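Local coordinates for protein taurine:2-oxoglutarate aminotransferase (Bifidobacterium kashiwanohense PV20-2, PDB 6JIX) that probably transfers the amino group of taurine to 2-oxoglutarate, using pyridoxal 5'-phosphate as its cofactor, at residues 79-84 / 315-320; 92-97 / 323-328; 55-60 / 253-258. One frame throughout, in Å; residues are numbered along the deposited sequence.

Interaction 1 (79-84 / 315-320); sequences MCFMAP and SGHTLA. With GLU (glutamic acid), chain E; GLU (glutamic acid), chain O.
The capped N terminus of helix 318-333 docks against the loop after helix 66-78, where His317, Thr318 and Leu319 meet residues 79-84 running almost antiparallel to them. Two amides of the first helical turn find acceptors outside the helix. Leu319 N donates to Cys80 O (3.0 Å, 150° at the hydrogen), approaching from above the carbonyl plane, while Ala320 N gives a straighter bond to ND1 of the N-cap residue His317 (3.2 Å). The loop answers with a weak bond from Met82 N to Thr318 OG1 (3.1 Å). Thr318 can receive it because its hydroxyl stands beside its own backbone N (chi1 -44°).

Phe81 and His317 pair through their rings. The planes are 29° apart with centroids 5.1 Å from each other, and they are slid so far that overlap is slight; Phe81 CD1 lies over one face of the imidazole, 3.5 Å from His317 CD2. The far nitrogen, His317 NE2, bonds to Gly286 O of the second subunit, so each ring nitrogen has a partner and the ring's rotation is fixed. Farther along, a water 2.8 Å from Ser315 O can also donate to Met82 O, and Pro84 borders two bound glutamates. The whole is a histidine N-cap set into the dimer interface of a class-III aminotransferase.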
ATOM      1  N   MET A  79       9.624 -11.701 -15.738  1.00 32.12           N
ATOM      2  CA  MET A  79       8.935 -10.425 -15.754  1.00 27.32           C
ATOM      3  C   MET A  79       8.566 -10.060 -14.326  1.00 28.63           C
ATOM      4  O   MET A  79       7.635 -10.643 -13.759  1.00 31.73           O
ATOM      5  CB  MET A  79       7.700 -10.542 -16.652  1.00 27.65           C
ATOM      6  CG  MET A  79       7.017  -9.257 -17.002  1.00 27.21           C
ATOM      7  SD  MET A  79       5.851  -9.463 -18.373  1.00 35.36           S
ATOM      8  CE  MET A  79       4.572 -10.527 -17.716  1.00 23.55           C
ATOM      9  N   CYS A  80       9.308  -9.127 -13.725  1.00 25.25           N
ATOM     10  CA  CYS A  80       9.046  -8.746 -12.336  1.00 28.33           C
ATOM     11  C   CYS A  80       7.730  -7.980 -12.195  1.00 30.24           C
ATOM     12  O   CYS A  80       7.025  -8.135 -11.189  1.00 27.52           O
ATOM     13  CB  CYS A  80      10.196  -7.902 -11.786  1.00 27.43           C
ATOM     14  SG  CYS A  80      11.716  -8.816 -11.425  1.00 30.83           S
ATOM     15  N   PHE A  81       7.412  -7.116 -13.168  1.00 29.36           N
ATOM     16  CA  PHE A  81       6.209  -6.295 -13.140  1.00 26.99           C
ATOM     17  C   PHE A  81       5.704  -6.046 -14.553  1.00 27.92           C
ATOM     18  O   PHE A  81       6.494  -5.822 -15.473  1.00 28.91           O
ATOM     19  CB  PHE A  81       6.438  -4.944 -12.454  1.00 23.30           C
ATOM     20  CG  PHE A  81       5.190  -4.104 -12.354  1.00 25.98           C
ATOM     21  CD1 PHE A  81       4.085  -4.559 -11.643  1.00 25.55           C
ATOM     22  CD2 PHE A  81       5.115  -2.867 -12.982  1.00 27.90           C
ATOM     23  CE1 PHE A  81       2.932  -3.791 -11.547  1.00 25.81           C
ATOM     24  CE2 PHE A  81       3.967  -2.093 -12.901  1.00 26.81           C
ATOM     25  CZ  PHE A  81       2.871  -2.557 -12.179  1.00 29.55           C
ATOM     26  N   MET A  82       4.381  -6.102 -14.712  1.00 28.43           N
ATOM     27  CA  MET A  82       3.683  -5.640 -15.904  1.00 26.57           C
ATOM     28  C   MET A  82       2.431  -4.913 -15.438  1.00 28.48           C
ATOM     29  O   MET A  82       1.849  -5.270 -14.413  1.00 28.88           O
ATOM     30  CB  MET A  82       3.339  -6.796 -16.843  1.00 22.99           C
ATOM     31  CG  MET A  82       2.719  -6.374 -18.149  1.00 24.14           C
ATOM     32  SD  MET A  82       3.705  -5.160 -19.025  1.00 33.42           S
ATOM     33  CE  MET A  82       5.333  -5.922 -18.962  1.00 28.08           C
ATOM     34  N   ALA A  83       2.023  -3.889 -16.187  1.00 28.47           N
ATOM     35  CA  ALA A  83       1.062  -2.911 -15.686  1.00 26.72           C
ATOM     36  C   ALA A  83      -0.349  -3.493 -15.486  1.00 28.91           C
ATOM     37  O   ALA A  83      -0.690  -4.557 -16.015  1.00 28.84           O
ATOM     38  CB  ALA A  83       1.002  -1.713 -16.633  1.00 29.59           C
ATOM     39  N   PRO A  84      -1.182  -2.808 -14.693  1.00 31.39           N
ATOM     40  CA  PRO A  84      -2.574  -3.260 -14.516  1.00 31.90           C
ATOM     41  C   PRO A  84      -3.386  -3.417 -15.804  1.00 33.16           C
ATOM     42  O   PRO A  84      -4.286  -4.268 -15.835  1.00 34.21           O
ATOM     43  CB  PRO A  84      -3.177  -2.160 -13.627  1.00 30.23           C
ATOM     44  CG  PRO A  84      -2.032  -1.642 -12.837  1.00 27.64           C
ATOM     45  CD  PRO A  84      -0.807  -1.770 -13.713  1.00 31.01           C
ATOM     46  N   SER A 315      -1.231  -2.656  -8.602  1.00 32.61           N
ATOM     47  CA  SER A 315      -2.311  -3.645  -8.460  1.00 29.97           C
ATOM     48  C   SER A 315      -2.069  -4.880  -9.322  1.00 28.16           C
ATOM     49  O   SER A 315      -1.784  -4.765 -10.516  1.00 30.10           O
ATOM     50  CB  SER A 315      -3.660  -3.022  -8.828  1.00 29.81           C
ATOM     51  OG  SER A 315      -4.688  -4.000  -8.783  1.00 26.84           O
ATOM     52  N   GLY A 316      -2.209  -6.062  -8.725  1.00 24.15           N
ATOM     53  CA  GLY A 316      -1.949  -7.288  -9.460  1.00 23.88           C
ATOM     54  C   GLY A 316      -0.491  -7.471  -9.807  1.00 27.73           C
ATOM     55  O   GLY A 316      -0.164  -8.073 -10.837  1.00 31.36           O
ATOM     56  N   HIS A 317       0.394  -6.957  -8.959  1.00 25.69           N
ATOM     57  CA  HIS A 317       1.823  -7.006  -9.188  1.00 21.18           C
ATOM     58  C   HIS A 317       2.269  -8.412  -9.561  1.00 24.17           C
ATOM     59  O   HIS A 317       1.922  -9.390  -8.895  1.00 28.74           O
ATOM     60  CB  HIS A 317       2.522  -6.522  -7.921  1.00 25.20           C
ATOM     61  CG  HIS A 317       3.990  -6.295  -8.088  1.00 28.47           C
ATOM     62  ND1 HIS A 317       4.900  -7.332  -8.154  1.00 22.21           N
ATOM     63  CD2 HIS A 317       4.707  -5.151  -8.202  1.00 25.28           C
ATOM     64  CE1 HIS A 317       6.116  -6.831  -8.304  1.00 28.45           C
ATOM     65  NE2 HIS A 317       6.027  -5.510  -8.331  1.00 24.79           N
ATOM     66  N   THR A 318       3.048  -8.513 -10.632  1.00 28.25           N
ATOM     67  CA  THR A 318       3.318  -9.819 -11.227  1.00 26.78           C
ATOM     68  C   THR A 318       4.167 -10.692 -10.312  1.00 26.45           C
ATOM     69  O   THR A 318       3.788 -11.829 -10.007  1.00 30.60           O
ATOM     70  CB  THR A 318       3.971  -9.636 -12.591  1.00 27.34           C
ATOM     71  OG1 THR A 318       3.266  -8.599 -13.286  1.00 30.31           O
ATOM     72  CG2 THR A 318       3.872 -10.922 -13.411  1.00 23.76           C
ATOM     73  N   LEU A 319       5.322 -10.195  -9.866  1.00 26.52           N
ATOM     74  CA  LEU A 319       6.123 -10.962  -8.910  1.00 23.02           C
ATOM     75  C   LEU A 319       5.298 -11.353  -7.693  1.00 20.96           C
ATOM     76  O   LEU A 319       5.296 -12.510  -7.270  1.00 22.20           O
ATOM     77  CB  LEU A 319       7.345 -10.160  -8.473  1.00 24.03           C
ATOM     78  CG  LEU A 319       8.435 -11.019  -7.850  1.00 24.63           C
ATOM     79  CD1 LEU A 319       9.249 -11.680  -8.946  1.00 20.30           C
ATOM     80  CD2 LEU A 319       9.311 -10.185  -6.924  1.00 20.68           C
ATOM     81  N   ALA A 320       4.578 -10.390  -7.122  1.00 22.31           N
ATOM     82  CA  ALA A 320       3.820 -10.662  -5.913  1.00 20.80           C
ATOM     83  C   ALA A 320       2.823 -11.780  -6.150  1.00 23.56           C
ATOM     84  O   ALA A 320       2.677 -12.676  -5.312  1.00 18.56           O
ATOM     85  CB  ALA A 320       3.108  -9.393  -5.444  1.00 22.95           C
TER
HETATM   86  N   GLU E 501      -0.873   2.952 -19.622  0.80 29.62           N
HETATM   87  CA  GLU E 501       0.032   1.924 -19.197  0.80 28.82           C
HETATM   88  C   GLU E 501       0.350   1.111 -20.445  0.80 33.39           C
HETATM   89  O   GLU E 501       1.395   0.390 -20.528  0.80 25.61           O
HETATM   90  CB  GLU E 501      -0.592   1.107 -18.072  0.80 40.78           C
HETATM   91  CG  GLU E 501      -2.089   0.803 -17.990  0.80 38.31           C
HETATM   92  CD  GLU E 501      -2.223  -0.209 -16.818  0.80 39.97           C
HETATM   93  OE1 GLU E 501      -2.817  -1.351 -16.921  0.80 41.74           O
HETATM   94  OE2 GLU E 501      -1.685   0.117 -15.719  0.80 33.56           O
HETATM   95  OXT GLU E 501      -0.464   1.211 -21.403  0.80 36.51           O
HETATM   96  N   GLU O 502      -2.855   3.437 -14.303  0.70 37.37           N
HETATM   97  CA  GLU O 502      -3.966   2.704 -13.703  0.70 41.32           C
HETATM   98  C   GLU O 502      -3.766   2.471 -12.187  0.70 37.66           C
HETATM   99  O   GLU O 502      -3.758   1.276 -11.751  0.70 30.91           O
HETATM  100  CB  GLU O 502      -4.180   1.341 -14.396  0.70 31.21           C
HETATM  101  CG  GLU O 502      -4.776   1.485 -15.802  0.70 41.19           C
HETATM  102  CD  GLU O 502      -5.873   0.477 -16.172  0.70 37.50           C
HETATM  103  OE1 GLU O 502      -6.192  -0.432 -15.368  0.70 33.26           O
HETATM  104  OE2 GLU O 502      -6.467   0.555 -17.286  0.70 39.82           O
HETATM  105  OXT GLU O 502      -3.641   3.459 -11.386  0.70 32.11           O
HETATM  106  O   HOH W   1      -0.628  -5.846 -12.823  1.00 22.59           O

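Interaction 2 (92-97 / 323-328); sequences SRLAKM and AGVAAV
Leu94 and Val325 mark the closest backbone approach of two helices whose local axes pass 9.1 Å apart, with N-to-C directions 38° from each other. No hydrogen bond spans them, so the pair illustrates how helices can be joined by the packing of largely apolar side chains.

Branched aliphatic groups make up the middle. Val325 turns its two methyls to different neighbours: CG2 faces Leu94 CB at 3.9 Å, and CG1 touches both Arg93 CD and Met97 SD. Leu94 projects from the flank of its helix, with CG anti to the backbone N (chi1 -170°), and its branch ends settle over the glycine backbone, CD2 being 3.8 Å from Gly324 CA. A beta carbon on Gly324 would point toward helix 89-102 and come too near this methyl, consistent with a glycine here letting the leucine in. Leu94 CD1 also touches Val328 CG2 at 4.2 Å.

The sulfur-containing contact comes from Met97. A bend at its last torsion (chi3 62°) carries CE to Val328 CG1, 3.5 Å away, the two side chains running past each other in opposite senses. Against Val325 the same chain crosses at about a right angle, with SD 4.0 Å from CG1.

Arg93 meets Val325 chiefly through its aliphatic part, CD lying 3.7 Å from Val325 CG1. Its charged end is engaged by Glu89 in a salt bridge and by Glu4 O of the second subunit.

On other sides of helix 323-328, Ala323, Ala326 and Ala327 pack on helix 66-78. Leu94 and Ala95 reach Phe112 of strand 107-113, so helix 89-102 is wedged between its partner helix, the large sheet and N-terminal residues of the second subunit.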
ATOM      1  N   SER A  92      -3.785 -13.733 -13.441  1.00 25.38           N
ATOM      2  CA  SER A  92      -4.992 -14.470 -13.799  1.00 25.85           C
ATOM      3  C   SER A  92      -5.120 -15.744 -12.967  1.00 31.34           C
ATOM      4  O   SER A  92      -6.202 -16.074 -12.469  1.00 28.58           O
ATOM      5  CB  SER A  92      -4.972 -14.798 -15.291  1.00 26.80           C
ATOM      6  OG  SER A  92      -5.399 -13.686 -16.057  1.00 30.53           O
ATOM      7  N   ARG A  93      -4.023 -16.472 -12.804  1.00 27.17           N
ATOM      8  CA  ARG A  93      -4.090 -17.712 -12.062  1.00 29.77           C
ATOM      9  C   ARG A  93      -4.410 -17.457 -10.600  1.00 30.89           C
ATOM     10  O   ARG A  93      -5.104 -18.262  -9.965  1.00 31.59           O
ATOM     11  CB  ARG A  93      -2.769 -18.472 -12.206  1.00 32.46           C
ATOM     12  CG  ARG A  93      -2.921 -19.970 -12.196  1.00 31.19           C
ATOM     13  CD  ARG A  93      -1.652 -20.630 -11.705  1.00 40.04           C
ATOM     14  NE  ARG A  93      -0.706 -20.803 -12.799  1.00 44.09           N
ATOM     15  CZ  ARG A  93      -0.953 -21.551 -13.868  1.00 45.56           C
ATOM     16  NH1 ARG A  93      -2.113 -22.197 -13.978  1.00 36.21           N
ATOM     17  NH2 ARG A  93      -0.043 -21.654 -14.826  1.00 45.96           N
ATOM     18  N   LEU A  94      -3.919 -16.354 -10.044  1.00 26.93           N
ATOM     19  CA  LEU A  94      -4.143 -16.151  -8.621  1.00 30.43           C
ATOM     20  C   LEU A  94      -5.578 -15.719  -8.344  1.00 28.07           C
ATOM     21  O   LEU A  94      -6.177 -16.154  -7.352  1.00 24.79           O
ATOM     22  CB  LEU A  94      -3.147 -15.137  -8.059  1.00 23.82           C
ATOM     23  CG  LEU A  94      -3.191 -15.098  -6.535  1.00 21.54           C
ATOM     24  CD1 LEU A  94      -3.197 -16.518  -5.956  1.00 19.59           C
ATOM     25  CD2 LEU A  94      -2.034 -14.276  -6.007  1.00 23.11           C
ATOM     26  N   ALA A  95      -6.145 -14.877  -9.216  1.00 24.42           N
ATOM     27  CA  ALA A  95      -7.534 -14.467  -9.049  1.00 23.64           C
ATOM     28  C   ALA A  95      -8.475 -15.669  -9.102  1.00 29.82           C
ATOM     29  O   ALA A  95      -9.361 -15.814  -8.255  1.00 28.11           O
ATOM     30  CB  ALA A  95      -7.908 -13.442 -10.108  1.00 20.27           C
ATOM     31  N   LYS A  96      -8.289 -16.561 -10.081  1.00 32.77           N
ATOM     32  CA  LYS A  96      -9.148 -17.740 -10.145  1.00 32.88           C
ATOM     33  C   LYS A  96      -8.947 -18.636  -8.928  1.00 29.56           C
ATOM     34  O   LYS A  96      -9.921 -19.072  -8.307  1.00 28.08           O
ATOM     35  CB  LYS A  96      -8.911 -18.526 -11.434  1.00 35.01           C
ATOM     36  CG  LYS A  96     -10.162 -19.292 -11.875  1.00 39.47           C
ATOM     37  CD  LYS A  96      -9.868 -20.746 -12.211  1.00 39.11           C
ATOM     38  CE  LYS A  96     -11.127 -21.432 -12.701  1.00 38.60           C
ATOM     39  NZ  LYS A  96     -11.284 -22.763 -12.067  1.00 50.57           N
ATOM     40  N   MET A  97      -7.688 -18.919  -8.567  1.00 30.61           N
ATOM     41  CA  MET A  97      -7.434 -19.777  -7.411  1.00 25.66           C
ATOM     42  C   MET A  97      -8.083 -19.212  -6.160  1.00 27.82           C
ATOM     43  O   MET A  97      -8.629 -19.959  -5.339  1.00 30.03           O
ATOM     44  CB  MET A  97      -5.943 -19.946  -7.175  1.00 23.75           C
ATOM     45  CG  MET A  97      -5.236 -20.784  -8.197  1.00 29.12           C
ATOM     46  SD  MET A  97      -3.463 -20.563  -8.024  1.00 35.36           S
ATOM     47  CE  MET A  97      -3.242 -21.183  -6.370  1.00 24.11           C
ATOM     48  N   ALA A 323       4.434 -15.229  -6.298  1.00 21.53           N
ATOM     49  CA  ALA A 323       4.618 -15.732  -4.944  1.00 20.93           C
ATOM     50  C   ALA A 323       3.297 -16.225  -4.360  1.00 24.59           C
ATOM     51  O   ALA A 323       3.262 -17.260  -3.679  1.00 26.96           O
ATOM     52  CB  ALA A 323       5.243 -14.652  -4.064  1.00 19.81           C
ATOM     53  N   GLY A 324       2.194 -15.513  -4.636  1.00 22.98           N
ATOM     54  CA  GLY A 324       0.884 -15.945  -4.157  1.00 20.26           C
ATOM     55  C   GLY A 324       0.462 -17.298  -4.699  1.00 24.45           C
ATOM     56  O   GLY A 324       0.050 -18.185  -3.947  1.00 25.41           O
ATOM     57  N   VAL A 325       0.589 -17.489  -6.010  1.00 23.74           N
ATOM     58  CA  VAL A 325       0.213 -18.770  -6.593  1.00 22.02           C
ATOM     59  C   VAL A 325       0.950 -19.905  -5.879  1.00 28.38           C
ATOM     60  O   VAL A 325       0.364 -20.948  -5.554  1.00 23.14           O
ATOM     61  CB  VAL A 325       0.490 -18.756  -8.110  1.00 21.51           C
ATOM     62  CG1 VAL A 325       0.445 -20.158  -8.682  1.00 23.59           C
ATOM     63  CG2 VAL A 325      -0.507 -17.867  -8.830  1.00 22.02           C
ATOM     64  N   ALA A 326       2.246 -19.717  -5.613  1.00 25.25           N
ATOM     65  CA  ALA A 326       3.014 -20.768  -4.958  1.00 19.21           C
ATOM     66  C   ALA A 326       2.539 -20.991  -3.527  1.00 25.36           C
ATOM     67  O   ALA A 326       2.404 -22.138  -3.077  1.00 25.55           O
ATOM     68  CB  ALA A 326       4.496 -20.414  -4.986  1.00 23.79           C
ATOM     69  N   ALA A 327       2.282 -19.908  -2.792  1.00 28.99           N
ATOM     70  CA  ALA A 327       1.802 -20.049  -1.420  1.00 25.12           C
ATOM     71  C   ALA A 327       0.463 -20.770  -1.376  1.00 22.00           C
ATOM     72  O   ALA A 327       0.290 -21.740  -0.633  1.00 23.36           O
ATOM     73  CB  ALA A 327       1.683 -18.678  -0.756  1.00 23.53           C
ATOM     74  N   VAL A 328      -0.496 -20.335  -2.185  1.00 20.36           N
ATOM     75  CA  VAL A 328      -1.819 -20.947  -2.090  1.00 24.17           C
ATOM     76  C   VAL A 328      -1.751 -22.418  -2.480  1.00 24.56           C
ATOM     77  O   VAL A 328      -2.350 -23.272  -1.814  1.00 26.09           O
ATOM     78  CB  VAL A 328      -2.842 -20.173  -2.939  1.00 23.58           C
ATOM     79  CG1 VAL A 328      -4.158 -20.923  -2.987  1.00 16.72           C
ATOM     80  CG2 VAL A 328      -3.017 -18.735  -2.395  1.00 22.93           C
TER

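Interaction 3 (55-60 / 253-258); sequences LLVCSN and EVMAGF. With PLP (pyridoxal-5'-phosphate), chain G; GLU (glutamic acid), chain N.
A first torsion of 174° stretches Met255 away from its own backbone N, and a bend at chi3 (-49°) then lays its sulfur against Val57 and turns its methyl to the cofactor. SD is 3.7 Å from Val57 CG2, the two side chains crossing at about a right angle, and CG touches both CB and CG1 of the valine. CE meets the phenolic O3 of pyridoxal 5'-phosphate and is also 3.9 Å from Leu56 O. Shortened to an alanine here, the side chain would lose its thioether, which is likely to open a gap beside Val57 and uncover the O3 side of the cofactor.

Next along the chain, Val254 sets a methyl over one face of the pyridine ring, CG1 being 3.7 Å from both C4 and C5. Neighbouring residues thus line the cofactor in two ways, Val254 from its face and Met255 near O3.

The polar half of the contact belongs to Asn60. Its ND2 reaches two successive carbonyls, Phe258 O at 2.7 Å and Gly257 O at 3.3 Å, both weak bonds, their hydrogens pointing off line. OD1 accepts from Arg260 NH2, which would probably hold the amide in this orientation. A water 2.8 Å from Val57 O also lies by Met255 O, at a distance too short to trust.

On the far side of the first segment, Leu56 CD2 approaches a bound glutamate. Chemically, then, the contact is apolar beside the cofactor and polar away from it: Val254 covers a face of the ring and the thioether of Met255 lies beside O3, while one buried carboxamide fastens the chain that presents them.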
ATOM      1  N   LEU A  55       5.980 -13.480  12.809  1.00 27.67           N
ATOM      2  CA  LEU A  55       6.280 -12.057  12.657  1.00 30.07           C
ATOM      3  C   LEU A  55       5.043 -11.228  13.019  1.00 30.07           C
ATOM      4  O   LEU A  55       4.742 -11.071  14.208  1.00 28.14           O
ATOM      5  CB  LEU A  55       6.804 -11.753  11.250  1.00 29.95           C
ATOM      6  CG  LEU A  55       8.174 -12.364  10.932  1.00 28.70           C
ATOM      7  CD1 LEU A  55       8.726 -11.799   9.614  1.00 25.22           C
ATOM      8  CD2 LEU A  55       9.136 -12.127  12.081  1.00 23.04           C
ATOM      9  N   LEU A  56       4.282 -10.745  12.033  1.00 25.38           N
ATOM     10  CA  LEU A  56       3.042 -10.056  12.368  1.00 30.46           C
ATOM     11  C   LEU A  56       1.841 -10.935  12.025  1.00 31.27           C
ATOM     12  O   LEU A  56       0.872 -10.470  11.413  1.00 31.07           O
ATOM     13  CB  LEU A  56       2.989  -8.695  11.651  1.00 24.39           C
ATOM     14  CG  LEU A  56       4.018  -7.728  12.263  1.00 23.72           C
ATOM     15  CD1 LEU A  56       4.421  -6.537  11.361  1.00 20.20           C
ATOM     16  CD2 LEU A  56       3.558  -7.258  13.654  1.00 21.99           C
ATOM     17  N   VAL A  57       1.885 -12.200  12.459  1.00 29.39           N
ATOM     18  CA  VAL A  57       0.889 -13.205  12.084  1.00 28.55           C
ATOM     19  C   VAL A  57       0.742 -13.213  10.560  1.00 26.10           C
ATOM     20  O   VAL A  57      -0.379 -13.217  10.038  1.00 26.68           O
ATOM     21  CB  VAL A  57      -0.471 -12.960  12.779  1.00 29.53           C
ATOM     22  CG1 VAL A  57      -1.293 -14.219  12.775  1.00 25.92           C
ATOM     23  CG2 VAL A  57      -0.278 -12.483  14.209  1.00 26.14           C
ATOM     24  N   CYS A  58       1.867 -13.209   9.834  1.00 24.79           N
ATOM     25  CA  CYS A  58       1.831 -13.172   8.370  1.00 29.86           C
ATOM     26  C   CYS A  58       2.678 -14.273   7.734  1.00 29.75           C
ATOM     27  O   CYS A  58       2.347 -14.765   6.649  1.00 29.08           O
ATOM     28  CB  CYS A  58       2.288 -11.808   7.838  1.00 26.90           C
ATOM     29  SG  CYS A  58       3.908 -11.268   8.434  1.00 29.99           S
ATOM     30  N   SER A  59       3.779 -14.663   8.381  1.00 28.18           N
ATOM     31  CA  SER A  59       4.674 -15.672   7.808  1.00 27.16           C
ATOM     32  C   SER A  59       4.075 -17.071   7.989  1.00 26.64           C
ATOM     33  O   SER A  59       4.637 -17.955   8.634  1.00 26.86           O
ATOM     34  CB  SER A  59       6.052 -15.549   8.440  1.00 27.93           C
ATOM     35  OG  SER A  59       6.598 -14.261   8.174  1.00 37.75           O
ATOM     36  N   ASN A  60       2.948 -17.289   7.308  1.00 25.12           N
ATOM     37  CA  ASN A  60       2.104 -18.444   7.583  1.00 22.26           C
ATOM     38  C   ASN A  60       2.805 -19.765   7.266  1.00 26.06           C
ATOM     39  O   ASN A  60       2.527 -20.785   7.915  1.00 24.03           O
ATOM     40  CB  ASN A  60       0.802 -18.314   6.792  1.00 25.39           C
ATOM     41  CG  ASN A  60      -0.248 -17.467   7.524  1.00 28.84           C
ATOM     42  OD1 ASN A  60       0.070 -16.713   8.443  1.00 24.01           O
ATOM     43  ND2 ASN A  60      -1.503 -17.601   7.117  1.00 24.77           N
ATOM     44  N   GLU A 253      -9.943 -10.473   6.494  1.00 28.44           N
ATOM     45  CA  GLU A 253      -9.156 -11.687   6.664  1.00 24.25           C
ATOM     46  C   GLU A 253      -7.662 -11.406   6.641  1.00 23.64           C
ATOM     47  O   GLU A 253      -6.868 -12.340   6.498  1.00 28.11           O
ATOM     48  CB  GLU A 253      -9.484 -12.710   5.570  1.00 22.57           C
ATOM     49  CG  GLU A 253     -10.905 -13.221   5.559  1.00 25.97           C
ATOM     50  CD  GLU A 253     -11.109 -14.354   6.528  1.00 28.72           C
ATOM     51  OE1 GLU A 253     -10.189 -15.187   6.651  1.00 30.16           O
ATOM     52  OE2 GLU A 253     -12.181 -14.407   7.177  1.00 31.50           O
ATOM     53  N   VAL A 254      -7.257 -10.144   6.786  1.00 21.44           N
ATOM     54  CA  VAL A 254      -5.843  -9.810   6.635  1.00 25.62           C
ATOM     55  C   VAL A 254      -4.989 -10.640   7.596  1.00 25.87           C
ATOM     56  O   VAL A 254      -3.930 -11.159   7.220  1.00 25.81           O
ATOM     57  CB  VAL A 254      -5.621  -8.297   6.826  1.00 21.46           C
ATOM     58  CG1 VAL A 254      -4.151  -7.995   7.123  1.00 20.75           C
ATOM     59  CG2 VAL A 254      -6.087  -7.536   5.589  1.00 20.38           C
ATOM     60  N   MET A 255      -5.419 -10.760   8.850  1.00 24.47           N
ATOM     61  CA  MET A 255      -4.658 -11.513   9.836  1.00 26.01           C
ATOM     62  C   MET A 255      -5.130 -12.954   9.987  1.00 22.52           C
ATOM     63  O   MET A 255      -4.309 -13.848  10.192  1.00 20.23           O
ATOM     64  CB  MET A 255      -4.709 -10.819  11.202  1.00 18.04           C
ATOM     65  CG  MET A 255      -4.043 -11.638  12.298  1.00 23.70           C
ATOM     66  SD  MET A 255      -3.481 -10.691  13.736  1.00 27.81           S
ATOM     67  CE  MET A 255      -2.586  -9.382  12.910  1.00 25.00           C
ATOM     68  N   ALA A 256      -6.428 -13.207   9.867  1.00 21.20           N
ATOM     69  CA  ALA A 256      -6.980 -14.522  10.159  1.00 24.50           C
ATOM     70  C   ALA A 256      -7.105 -15.407   8.926  1.00 26.92           C
ATOM     71  O   ALA A 256      -7.557 -16.551   9.052  1.00 26.57           O
ATOM     72  CB  ALA A 256      -8.346 -14.385  10.837  1.00 19.26           C
ATOM     73  N   GLY A 257      -6.689 -14.921   7.751  1.00 21.71           N
ATOM     74  CA  GLY A 257      -6.810 -15.703   6.538  1.00 23.50           C
ATOM     75  C   GLY A 257      -5.656 -16.685   6.328  1.00 25.68           C
ATOM     76  O   GLY A 257      -4.651 -16.692   7.033  1.00 26.83           O
ATOM     77  N   PHE A 258      -5.862 -17.576   5.362  1.00 23.08           N
ATOM     78  CA  PHE A 258      -4.843 -18.501   4.872  1.00 20.51           C
ATOM     79  C   PHE A 258      -4.364 -19.472   5.959  1.00 23.40           C
ATOM     80  O   PHE A 258      -3.184 -19.552   6.303  1.00 26.53           O
ATOM     81  CB  PHE A 258      -3.707 -17.707   4.221  1.00 22.75           C
ATOM     82  CG  PHE A 258      -4.173 -16.952   3.007  1.00 21.94           C
ATOM     83  CD1 PHE A 258      -4.458 -17.621   1.837  1.00 15.38           C
ATOM     84  CD2 PHE A 258      -4.434 -15.589   3.071  1.00 23.64           C
ATOM     85  CE1 PHE A 258      -4.943 -16.936   0.733  1.00 22.37           C
ATOM     86  CE2 PHE A 258      -4.919 -14.897   1.968  1.00 20.19           C
ATOM     87  CZ  PHE A 258      -5.173 -15.566   0.801  1.00 20.76           C
TER
HETATM   88  N1  PLP G 503      -6.476  -5.730   9.014  1.00 29.01           N
HETATM   89  C2  PLP G 503      -6.036  -6.513  10.003  1.00 28.05           C
HETATM   90  C2A PLP G 503      -6.959  -7.526  10.657  1.00 27.30           C
HETATM   91  C3  PLP G 503      -4.699  -6.409  10.462  1.00 24.86           C
HETATM   92  O3  PLP G 503      -4.218  -7.202  11.486  1.00 29.07           O
HETATM   93  C4  PLP G 503      -3.841  -5.504   9.880  1.00 29.01           C
HETATM   94  C4A PLP G 503      -2.379  -5.419  10.406  1.00 32.02           C
HETATM   95  O4A PLP G 503      -2.115  -5.740  11.566  1.00 31.04           O
HETATM   96  C5  PLP G 503      -4.354  -4.690   8.823  1.00 27.70           C
HETATM   97  C6  PLP G 503      -5.684  -4.830   8.402  1.00 23.38           C
HETATM   98  C5A PLP G 503      -3.409  -3.645   8.125  1.00 29.15           C
HETATM   99  O4P PLP G 503      -2.627  -4.378   7.237  1.00 28.14           O
HETATM  100  P   PLP G 503      -1.283  -3.714   6.603  1.00 27.70           P
HETATM  101  O1P PLP G 503      -0.742  -4.572   5.544  1.00 25.99           O
HETATM  102  O2P PLP G 503      -1.584  -2.452   5.897  1.00 29.83           O
HETATM  103  O3P PLP G 503      -0.183  -3.434   7.845  1.00 25.02           O
HETATM  104  N   GLU N 501       7.916  -9.247  18.068  0.80 37.18           N
HETATM  105  CA  GLU N 501       7.255  -9.856  16.928  0.80 34.58           C
HETATM  106  C   GLU N 501       8.255 -10.532  15.988  0.80 36.32           C
HETATM  107  O   GLU N 501       8.443 -11.803  16.022  0.80 35.48           O
HETATM  108  CB  GLU N 501       6.538  -8.748  16.171  0.80 27.26           C
HETATM  109  CG  GLU N 501       7.461  -7.555  16.028  0.80 28.14           C
HETATM  110  CD  GLU N 501       6.734  -6.362  15.426  0.80 32.87           C
HETATM  111  OE1 GLU N 501       5.623  -6.091  15.946  0.80 42.62           O
HETATM  112  OE2 GLU N 501       7.209  -5.676  14.451  0.80 29.41           O
HETATM  113  OXT GLU N 501       8.877  -9.802  15.178  0.80 27.69           O
HETATM  114  O   HOH W   2      -2.248 -15.235   9.647  1.00 26.44           O

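From the N terminus the chain lays down 55-60, 79-84 and 92-97 in turn, and their partners 253-258, 315-320 and 323-328 follow in the same order. All three loops, closed over roughly 190 to 230 residues, therefore cross one another and none nests. Interactions 1 and 2 share helix 318-333, its start and its middle, with centres 13 Å apart. Interaction 3 joins the loop after strand 248-252, which lines the cofactor, to the early segment and touches interaction 2 where Phe258 CE1 lies 4.1 Å from Val328 CG2. Interactions 1 and 3 stay apart within one chain, yet Leu55 and Cys58 pack on Phe81 of the second subunit, linking them across the dimer.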